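PDB 3GYC: putative glycoside hydrolase from Parabacteroides distasonis ATCC 8503, which probably hydrolyses glycosidic bonds, as expected of a cellulase-like protein with a TIM-barrel fold, although its substrate is not established. Local coordinates for residues Q239-E244 with P276-K281. Residues are numbered along the deposited sequence; the frame is centred on the assembly and turned at random.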
loop_
_atom_site.group_PDB
_atom_site.type_symbol
_atom_site.label_atom_id
_atom_site.label_comp_id
_atom_site.label_asym_id
_atom_site.label_seq_id
_atom_site.Cartn_x
_atom_site.Cartn_y
_atom_site.Cartn_z
ATOM N N GLN A 239 12.425 -6.628 7.642
ATOM C CA GLN A 239 11.685 -7.907 7.794
ATOM C C GLN A 239 12.384 -9.124 7.174
ATOM O O GLN A 239 11.967 -10.262 7.402
ATOM C CB GLN A 239 10.285 -7.803 7.171
ATOM C CG GLN A 239 9.338 -6.841 7.891
ATOM C CD GLN A 239 7.921 -6.890 7.379
ATOM O OE1 GLN A 239 7.662 -7.232 6.226
ATOM N NE2 GLN A 239 6.996 -6.515 8.224
ATOM N N GLN A 240 13.452 -8.889 6.420
ATOM C CA GLN A 240 14.159 -9.963 5.763
ATOM C C GLN A 240 14.831 -10.878 6.761
ATOM O O GLN A 240 15.096 -10.494 7.900
ATOM C CB GLN A 240 15.190 -9.410 4.773
ATOM C CG GLN A 240 14.597 -8.499 3.709
ATOM C CD GLN A 240 13.408 -9.111 3.058
ATOM O OE1 GLN A 240 13.461 -10.241 2.600
ATOM N NE2 GLN A 240 12.314 -8.379 3.012
ATOM N N ASN A 241 15.093 -12.101 6.311
ATOM C CA ASN A 241 15.736 -13.140 7.129
ATOM C C ASN A 241 15.016 -13.345 8.476
ATOM O O ASN A 241 15.635 -13.308 9.559
ATOM C CB ASN A 241 17.223 -12.821 7.332
ATOM C CG ASN A 241 17.997 -13.975 7.943
ATOM O OD1 ASN A 241 17.624 -15.147 7.802
ATOM N ND2 ASN A 241 19.095 -13.653 8.610
ATOM N N GLY A 242 13.697 -13.539 8.385
ATOM C CA GLY A 242 12.842 -13.762 9.557
ATOM C C GLY A 242 12.829 -12.584 10.503
ATOM O O GLY A 242 12.740 -12.754 11.712
ATOM N N GLY A 243 12.961 -11.390 9.947
ATOM C CA GLY A 243 12.949 -10.158 10.713
ATOM C C GLY A 243 14.189 -9.958 11.552
ATOM O O GLY A 243 14.099 -9.425 12.642
ATOM N N GLU A 244 15.343 -10.350 11.010
ATOM C CA GLU A 244 16.619 -10.284 11.716
ATOM C C GLU A 244 16.931 -8.895 12.248
ATOM O O GLU A 244 17.286 -8.743 13.406
ATOM C CB GLU A 244 17.779 -10.766 10.824
ATOM C CG GLU A 244 19.147 -10.793 11.517
ATOM C CD GLU A 244 20.279 -11.079 10.554
ATOM O OE1 GLU A 244 20.004 -11.543 9.417
ATOM O OE2 GLU A 244 21.436 -10.804 10.917
ATOM N N PRO A 276 26.248 -2.330 6.623
ATOM C CA PRO A 276 25.232 -1.901 5.670
ATOM C C PRO A 276 25.121 -2.782 4.429
ATOM O O PRO A 276 24.023 -3.027 3.959
ATOM C CB PRO A 276 25.652 -0.465 5.333
ATOM C CG PRO A 276 27.064 -0.423 5.588
ATOM C CD PRO A 276 27.313 -1.324 6.756
ATOM N N GLY A 277 26.246 -3.282 3.932
ATOM C CA GLY A 277 26.253 -4.189 2.784
ATOM C C GLY A 277 25.419 -5.437 3.022
ATOM O O GLY A 277 24.678 -5.853 2.127
ATOM N N TYR A 278 25.509 -6.017 4.225
ATOM C CA TYR A 278 24.731 -7.214 4.564
ATOM C C TYR A 278 23.230 -6.949 4.491
ATOM O O TYR A 278 22.468 -7.767 3.958
ATOM C CB TYR A 278 25.066 -7.701 5.969
ATOM C CG TYR A 278 24.197 -8.840 6.452
ATOM C CD1 TYR A 278 24.448 -10.140 6.054
ATOM C CD2 TYR A 278 23.118 -8.613 7.316
ATOM C CE1 TYR A 278 23.656 -11.194 6.486
ATOM C CE2 TYR A 278 22.318 -9.666 7.750
ATOM C CZ TYR A 278 22.601 -10.951 7.341
ATOM O OH TYR A 278 21.837 -12.007 7.771
ATOM N N TRP A 279 22.818 -5.805 5.025
ATOM C CA TRP A 279 21.392 -5.438 5.023
ATOM C C TRP A 279 20.926 -5.133 3.629
ATOM O O TRP A 279 19.852 -5.571 3.225
ATOM C CB TRP A 279 21.130 -4.255 5.948
ATOM C CG TRP A 279 21.496 -4.572 7.383
ATOM C CD1 TRP A 279 22.474 -3.975 8.146
ATOM C CD2 TRP A 279 20.926 -5.594 8.199
ATOM N NE1 TRP A 279 22.501 -4.532 9.396
ATOM C CE2 TRP A 279 21.562 -5.528 9.456
ATOM C CE3 TRP A 279 19.921 -6.543 8.001
ATOM C CZ2 TRP A 279 21.245 -6.392 10.494
ATOM C CZ3 TRP A 279 19.605 -7.394 9.043
ATOM C CH2 TRP A 279 20.267 -7.319 10.267
ATOM N N GLN A 280 21.750 -4.383 2.905
ATOM C CA GLN A 280 21.462 -4.023 1.534
ATOM C C GLN A 280 21.314 -5.266 0.667
ATOM O O GLN A 280 20.424 -5.301 -0.180
ATOM C CB GLN A 280 22.515 -3.067 0.978
ATOM C CG GLN A 280 22.473 -1.679 1.624
ATOM C CD GLN A 280 23.690 -0.848 1.274
ATOM O OE1 GLN A 280 24.276 -1.042 0.228
ATOM N NE2 GLN A 280 24.067 0.088 2.135
ATOM N N LYS A 281 22.129 -6.296 0.911
ATOM C CA LYS A 281 22.049 -7.530 0.098
ATOM C C LYS A 281 20.756 -8.300 0.396
ATOM O O LYS A 281 20.141 -8.825 -0.522
ATOM C CB LYS A 281 23.301 -8.421 0.233
#
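E244 meets Y278 and W279 where residues N241-G243, left-handed by their positive phi and leading into E244 on helix 240-249, face the first turn of helix 276-297; the short axis segments lie 11.7 Å apart at closest approach, directed 134° from each other. The fold is a TIM barrel, judged by eight parallel strands in the order 5-4-3-2-1-8-7-6; helix 240-249 follows the sixth strand, 231-232, and helix 276-297 precedes the seventh, 301-303, so the contact joins the first and last of three helices in that connection. The backbones are too far apart to touch, and side chains bridge the gap, burying 160 Å² in all.

E244 reaches across with CG anti to its backbone N (chi1 -177°) and the chain extended beyond, which carries the carboxylate to the phenol of Y278. Y278 OH donates to E244 OE1 at 2.5 Å, received on the syn lone pair, the side facing the other oxygen. OE1 lies at the edge of the tyrosine ring, in its plane, although the carboxylate itself is turned 62° from that plane. N241 ND2 is also modelled as donating to E244 OE1, at 2.4 Å, too short for the length to be trusted. E244 OE2 has a separate partner, R275, in a salt bridge; R275 also makes a cation-pi contact with Y278, so carboxylate and ring share one guanidinium neighbour.

W279 supplies the apolar side. Y278 CD2 sits over the centre of one face of the W279 indole, 3.8 Å above its plane, while W279 NE1 is hydrogen-bonded to V271 O and F245 meets the indole edge-to-face. Against this ring system E244 brings its aliphatic part as well as its charge: CG comes within 3.9 Å of W279 CH2, and OE2 approaches that same CH2 obliquely at 3.7 Å.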